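Local coordinates for protein archaemetzincin (Archaeoglobus fulgidus, PDB 3ZVS) that is probably a zinc metalloprotease of unknown natural substrate, binding one catalytic zinc ion and a second that seems to be structural, at residues Met1-Pro7 with Ala28-Pro34; Leu22-Phe26 with Ala115-Gly120. All coordinates share one frame; numbering follows the deposited sequence.

Contact 1 of 2, residues Met1-Pro7 with Ala28-Pro34; sequences MKIYIQP and AEVFVLP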
# COMPACT_ATOMS: atom_id res chain seq x y z
N MET A 1 0.84 -17.87 -3.79
CA MET A 1 0.29 -16.62 -3.19
C MET A 1 -0.59 -15.91 -4.21
O MET A 1 -0.27 -15.84 -5.39
CB MET A 1 1.44 -15.70 -2.76
CG MET A 1 1.01 -14.39 -2.13
SD MET A 1 2.37 -13.21 -1.96
CE MET A 1 3.55 -14.15 -0.99
N LYS A 2 -1.70 -15.37 -3.72
CA LYS A 2 -2.61 -14.56 -4.54
C LYS A 2 -2.70 -13.17 -3.92
O LYS A 2 -2.72 -13.04 -2.70
CB LYS A 2 -4.02 -15.17 -4.58
CG LYS A 2 -4.00 -16.64 -5.00
CD LYS A 2 -5.27 -17.08 -5.70
CE LYS A 2 -5.38 -18.61 -5.76
NZ LYS A 2 -4.10 -19.27 -6.18
N ILE A 3 -2.70 -12.15 -4.77
CA ILE A 3 -2.86 -10.77 -4.31
C ILE A 3 -4.07 -10.21 -5.05
O ILE A 3 -4.10 -10.25 -6.28
CB ILE A 3 -1.63 -9.90 -4.64
CG1 ILE A 3 -0.38 -10.48 -3.97
CG2 ILE A 3 -1.88 -8.44 -4.24
CD1 ILE A 3 0.92 -9.88 -4.42
N TYR A 4 -5.03 -9.71 -4.28
CA TYR A 4 -6.24 -9.08 -4.82
C TYR A 4 -6.09 -7.60 -4.61
O TYR A 4 -5.98 -7.13 -3.48
CB TYR A 4 -7.47 -9.59 -4.06
CG TYR A 4 -7.66 -11.08 -4.24
CD1 TYR A 4 -7.00 -11.98 -3.42
CD2 TYR A 4 -8.48 -11.58 -5.24
CE1 TYR A 4 -7.16 -13.33 -3.59
CE2 TYR A 4 -8.64 -12.94 -5.42
CZ TYR A 4 -7.99 -13.81 -4.58
OH TYR A 4 -8.14 -15.17 -4.75
N ILE A 5 -6.07 -6.84 -5.70
CA ILE A 5 -6.05 -5.39 -5.62
C ILE A 5 -7.47 -4.88 -5.66
O ILE A 5 -8.22 -5.16 -6.59
CB ILE A 5 -5.25 -4.77 -6.79
CG1 ILE A 5 -3.82 -5.30 -6.82
CG2 ILE A 5 -5.24 -3.26 -6.73
CD1 ILE A 5 -3.12 -5.07 -8.14
N GLN A 6 -7.84 -4.12 -4.64
CA GLN A 6 -9.15 -3.52 -4.54
C GLN A 6 -9.02 -2.00 -4.78
O GLN A 6 -8.62 -1.24 -3.89
CB GLN A 6 -9.77 -3.75 -3.15
CG GLN A 6 -11.10 -3.01 -2.95
CD GLN A 6 -12.14 -3.46 -3.94
OE1 GLN A 6 -12.58 -4.61 -3.91
NE2 GLN A 6 -12.51 -2.59 -4.83
N PRO A 7 -9.38 -1.53 -5.98
CA PRO A 7 -9.34 -0.09 -6.23
C PRO A 7 -10.43 0.61 -5.41
O PRO A 7 -11.60 0.18 -5.44
CB PRO A 7 -9.60 0.02 -7.76
CG PRO A 7 -9.43 -1.37 -8.29
CD PRO A 7 -9.87 -2.26 -7.16
N ALA A 28 3.49 -14.03 -7.56
CA ALA A 28 2.10 -14.20 -7.16
C ALA A 28 1.16 -14.06 -8.35
O ALA A 28 1.51 -13.46 -9.36
CB ALA A 28 1.74 -13.16 -6.09
N GLU A 29 -0.02 -14.64 -8.21
CA GLU A 29 -1.12 -14.41 -9.14
C GLU A 29 -1.84 -13.18 -8.60
O GLU A 29 -2.23 -13.16 -7.43
CB GLU A 29 -2.05 -15.60 -9.15
CG GLU A 29 -3.14 -15.49 -10.20
CD GLU A 29 -4.04 -16.71 -10.21
OE1 GLU A 29 -3.98 -17.52 -9.25
OE2 GLU A 29 -4.83 -16.85 -11.17
N VAL A 30 -1.99 -12.18 -9.45
CA VAL A 30 -2.63 -10.92 -9.05
C VAL A 30 -3.98 -10.77 -9.75
O VAL A 30 -4.12 -11.04 -10.94
CB VAL A 30 -1.70 -9.76 -9.40
CG1 VAL A 30 -2.33 -8.46 -9.03
CG2 VAL A 30 -0.34 -9.93 -8.65
N PHE A 31 -4.95 -10.32 -8.97
CA PHE A 31 -6.32 -10.17 -9.41
C PHE A 31 -6.65 -8.71 -9.19
O PHE A 31 -6.30 -8.14 -8.17
CB PHE A 31 -7.27 -11.03 -8.58
CG PHE A 31 -7.00 -12.50 -8.71
CD1 PHE A 31 -6.06 -13.12 -7.90
CD2 PHE A 31 -7.67 -13.25 -9.65
CE1 PHE A 31 -5.81 -14.47 -8.02
CE2 PHE A 31 -7.42 -14.61 -9.78
CZ PHE A 31 -6.49 -15.21 -8.97
N VAL A 32 -7.35 -8.10 -10.14
CA VAL A 32 -7.85 -6.75 -9.95
C VAL A 32 -9.36 -6.83 -9.79
O VAL A 32 -10.09 -7.25 -10.70
CB VAL A 32 -7.47 -5.84 -11.13
CG1 VAL A 32 -8.11 -4.46 -10.96
CG2 VAL A 32 -5.96 -5.72 -11.29
N LEU A 33 -9.82 -6.46 -8.60
CA LEU A 33 -11.23 -6.47 -8.24
C LEU A 33 -11.96 -5.25 -8.82
O LEU A 33 -11.35 -4.27 -9.23
CB LEU A 33 -11.39 -6.51 -6.74
CG LEU A 33 -10.75 -7.71 -6.06
CD1 LEU A 33 -10.80 -7.62 -4.57
CD2 LEU A 33 -11.40 -9.02 -6.53
N PRO A 34 -13.29 -5.35 -8.91
CA PRO A 34 -14.05 -4.22 -9.42
C PRO A 34 -13.83 -2.95 -8.59
O PRO A 34 -13.84 -3.01 -7.39
CB PRO A 34 -15.49 -4.69 -9.23
CG PRO A 34 -15.40 -6.22 -9.30
CD PRO A 34 -14.13 -6.51 -8.58
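Met1-Pro7 and Ala28-Pro34 pair as adjacent parallel strands of a beta-alpha-beta unit, with helix 12-26 as the crossover between them. Five backbone bonds alternate between the two chains: Glu29 N to Met1 O, Ile3 N to Glu29 O, Phe31 N to Ile3 O, Ile5 N to Phe31 O and Leu33 N to Ile5 O. Branched aliphatic residues suit the face under helix 12-26, where Ile3, Ile5, Val30 and Val32 point; there Ile5 CD1 meets Val30 CG1 at 3.6 Å. The other face carries charged and aromatic groups, in keeping with its greater exposure. Lys2 runs alongside Glu29: its CB and CG pass near Phe31 CE1, and CD comes closest to that ring carbon, at 3.5 Å. CE then moves on toward Glu29 OE1, and NZ ends 3.5 Å from Glu29 OE1 in a rather long salt bridge. The methylene chain thus lies against the aromatic ring while the ammonium group reaches the carboxylate. Beside it the rings of Tyr4 and Phe31 point the same way with planes only 13° apart, yet they are slid so far that they barely overlap, their centroids being 4.8 Å apart. Phe31 CD1 lies over one face of Tyr4, near its rim. Where the strands end, Gln6 bends at its second torsion (chi2 61°) and turns its amide back to the backbone. Its NE2 gives two hydrogen bonds close to the amide plane, to Pro34 O at 2.9 Å and to Pro7 O at 3.0 Å, the latter reached from above the carbonyl plane.

Contact 2 of 2, residues Leu22-Phe26 with Ala115-Gly120; sequences LPKIF and AVHEIG. With ZN (zinc ion), chain D.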
# COMPACT_ATOMS: atom_id res chain seq x y z
N LEU A 22 3.58 -6.24 -9.48
CA LEU A 22 3.54 -7.12 -8.33
C LEU A 22 3.71 -8.63 -8.57
O LEU A 22 4.27 -9.33 -7.72
CB LEU A 22 2.29 -6.87 -7.50
CG LEU A 22 2.07 -5.50 -6.86
CD1 LEU A 22 0.73 -5.48 -6.13
CD2 LEU A 22 3.19 -5.09 -5.90
N PRO A 23 3.22 -9.15 -9.70
CA PRO A 23 3.40 -10.60 -9.91
C PRO A 23 4.86 -11.05 -9.84
O PRO A 23 5.15 -12.02 -9.15
CB PRO A 23 2.84 -10.81 -11.32
CG PRO A 23 1.81 -9.72 -11.47
CD PRO A 23 2.41 -8.54 -10.77
N LYS A 24 5.75 -10.32 -10.49
CA LYS A 24 7.15 -10.70 -10.51
C LYS A 24 7.78 -10.53 -9.13
O LYS A 24 8.57 -11.37 -8.70
CB LYS A 24 7.89 -9.86 -11.55
CG LYS A 24 9.36 -10.15 -11.64
CD LYS A 24 10.05 -9.13 -12.52
CE LYS A 24 11.56 -9.30 -12.47
NZ LYS A 24 12.23 -8.39 -13.43
N ILE A 25 7.43 -9.46 -8.42
CA ILE A 25 8.01 -9.18 -7.11
C ILE A 25 7.66 -10.24 -6.08
O ILE A 25 8.50 -10.63 -5.25
CB ILE A 25 7.57 -7.78 -6.62
CG1 ILE A 25 8.17 -6.75 -7.57
CG2 ILE A 25 8.03 -7.52 -5.20
CD1 ILE A 25 7.69 -5.33 -7.29
N PHE A 26 6.43 -10.74 -6.12
CA PHE A 26 5.94 -11.66 -5.11
C PHE A 26 5.77 -13.09 -5.61
O PHE A 26 5.32 -13.96 -4.85
CB PHE A 26 4.64 -11.13 -4.50
CG PHE A 26 4.86 -9.96 -3.62
CD1 PHE A 26 5.44 -10.12 -2.37
CD2 PHE A 26 4.53 -8.70 -4.05
CE1 PHE A 26 5.64 -9.04 -1.55
CE2 PHE A 26 4.74 -7.59 -3.22
CZ PHE A 26 5.31 -7.78 -1.96
N ALA A 115 3.32 0.02 -2.22
CA ALA A 115 2.50 -1.20 -2.28
C ALA A 115 3.26 -2.43 -1.78
O ALA A 115 2.73 -3.22 -1.01
CB ALA A 115 2.00 -1.44 -3.72
N VAL A 116 4.49 -2.60 -2.24
CA VAL A 116 5.33 -3.70 -1.82
C VAL A 116 5.52 -3.67 -0.31
O VAL A 116 5.43 -4.71 0.36
CB VAL A 116 6.65 -3.64 -2.56
CG1 VAL A 116 7.67 -4.64 -1.98
CG2 VAL A 116 6.44 -4.00 -4.05
N HIS A 117 5.75 -2.48 0.24
CA HIS A 117 5.91 -2.30 1.69
C HIS A 117 4.68 -2.82 2.45
O HIS A 117 4.76 -3.56 3.42
CB HIS A 117 6.13 -0.81 1.97
CG HIS A 117 6.32 -0.48 3.41
ND1 HIS A 117 7.57 -0.38 3.99
CD2 HIS A 117 5.42 -0.26 4.41
CE1 HIS A 117 7.43 -0.08 5.27
NE2 HIS A 117 6.14 0.01 5.55
N GLU A 118 3.49 -2.40 2.02
CA GLU A 118 2.27 -2.82 2.69
C GLU A 118 2.08 -4.33 2.60
O GLU A 118 1.71 -4.99 3.56
CB GLU A 118 1.06 -2.09 2.09
CG GLU A 118 1.02 -0.61 2.39
CD GLU A 118 1.20 -0.28 3.85
OE1 GLU A 118 0.60 -0.98 4.71
OE2 GLU A 118 1.94 0.65 4.17
N ILE A 119 2.29 -4.90 1.44
CA ILE A 119 2.11 -6.33 1.26
C ILE A 119 3.14 -7.08 2.12
O ILE A 119 2.82 -8.09 2.71
CB ILE A 119 2.17 -6.72 -0.24
CG1 ILE A 119 0.95 -6.18 -0.99
CG2 ILE A 119 2.24 -8.22 -0.43
CD1 ILE A 119 1.19 -6.10 -2.48
N GLY A 120 4.36 -6.56 2.21
CA GLY A 120 5.35 -7.17 3.07
C GLY A 120 4.85 -7.28 4.50
O GLY A 120 5.10 -8.30 5.14
ZN ZN D . 5.23 0.03 7.41
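The zinc-binding helix of the metzincin fold, which carries the HExxH motif, packs here on the end of helix 12-26. Segments 22-26 and 115-120 cross at -46°, with their axes 11.6 Å apart at closest approach. That separation suits large apolar side chains, and Leu22, Ile25 and Phe26 fill it against Val116 and Ile119. Phe26 reaches farthest, and its flat ring slots between two isoleucine methyls. Ile119 CG2 stands over one face, 3.8 Å from the Phe26 ring centroid and 23° off the ring normal, a CH-pi contact; Ile25 CG2 covers the opposite face from within the same helix. Ile119 can do this because CG1 is anti to its carbonyl carbon (chi1 -69°), which leaves CG2 turned to the ring and lets CD1 extend to Leu22 CD1, 3.7 Å away. At the ring edge, in its plane, lie Leu22 CD2 and the carbonyl oxygen of Val116, whose hydrogen-bonding need is met inside the helix by Gly120 N. Val116 divides its two methyls: CG1 meets Phe26 CZ at 3.9 Å, while CG2 fits against Ile25 CD1 at 3.7 Å and also touches Leu22 CD2. An alanine at Phe26 removes the ring between Ile25 CG2 and Ile119 CG2, which would probably open a gap behind the active-site helix and leave both methyls without their aromatic partner. His117, the next residue after Val116, points away from this interface. Glu118, the inferred proton acceptor, likewise ends away from it. His121 and His127 complete the protein ligands of the catalytic zinc ion. Val133 O holds His117 ND1 by a hydrogen bond, which probably helps to orient the imidazole whose NE2 binds the zinc ion at 2.1 Å.

In the fold
Helix 12-26 is shared by the two contacts: it is the crossover between the strands of contact 1, and its last residues form one side of contact 2. Contact 1 lies toward the border of the sheet, where 29-32 is an outermost strand, and combines backbone bonding with an aliphatic face under the helix and a face of mixed charged and aromatic side chains. Contact 2 is buried, and the side chains that meet across its helices are apolar, while His117 points away to the zinc ion. The two meet directly: Ile3 CD1 packs on Phe26 CD2, and Ala28 N probably bonds to Pro23 O. Both helices lie side by side against the sheet, helix 12-26 over 2-7 and 29-32, helix 104-122 over 65-69 and 91-95.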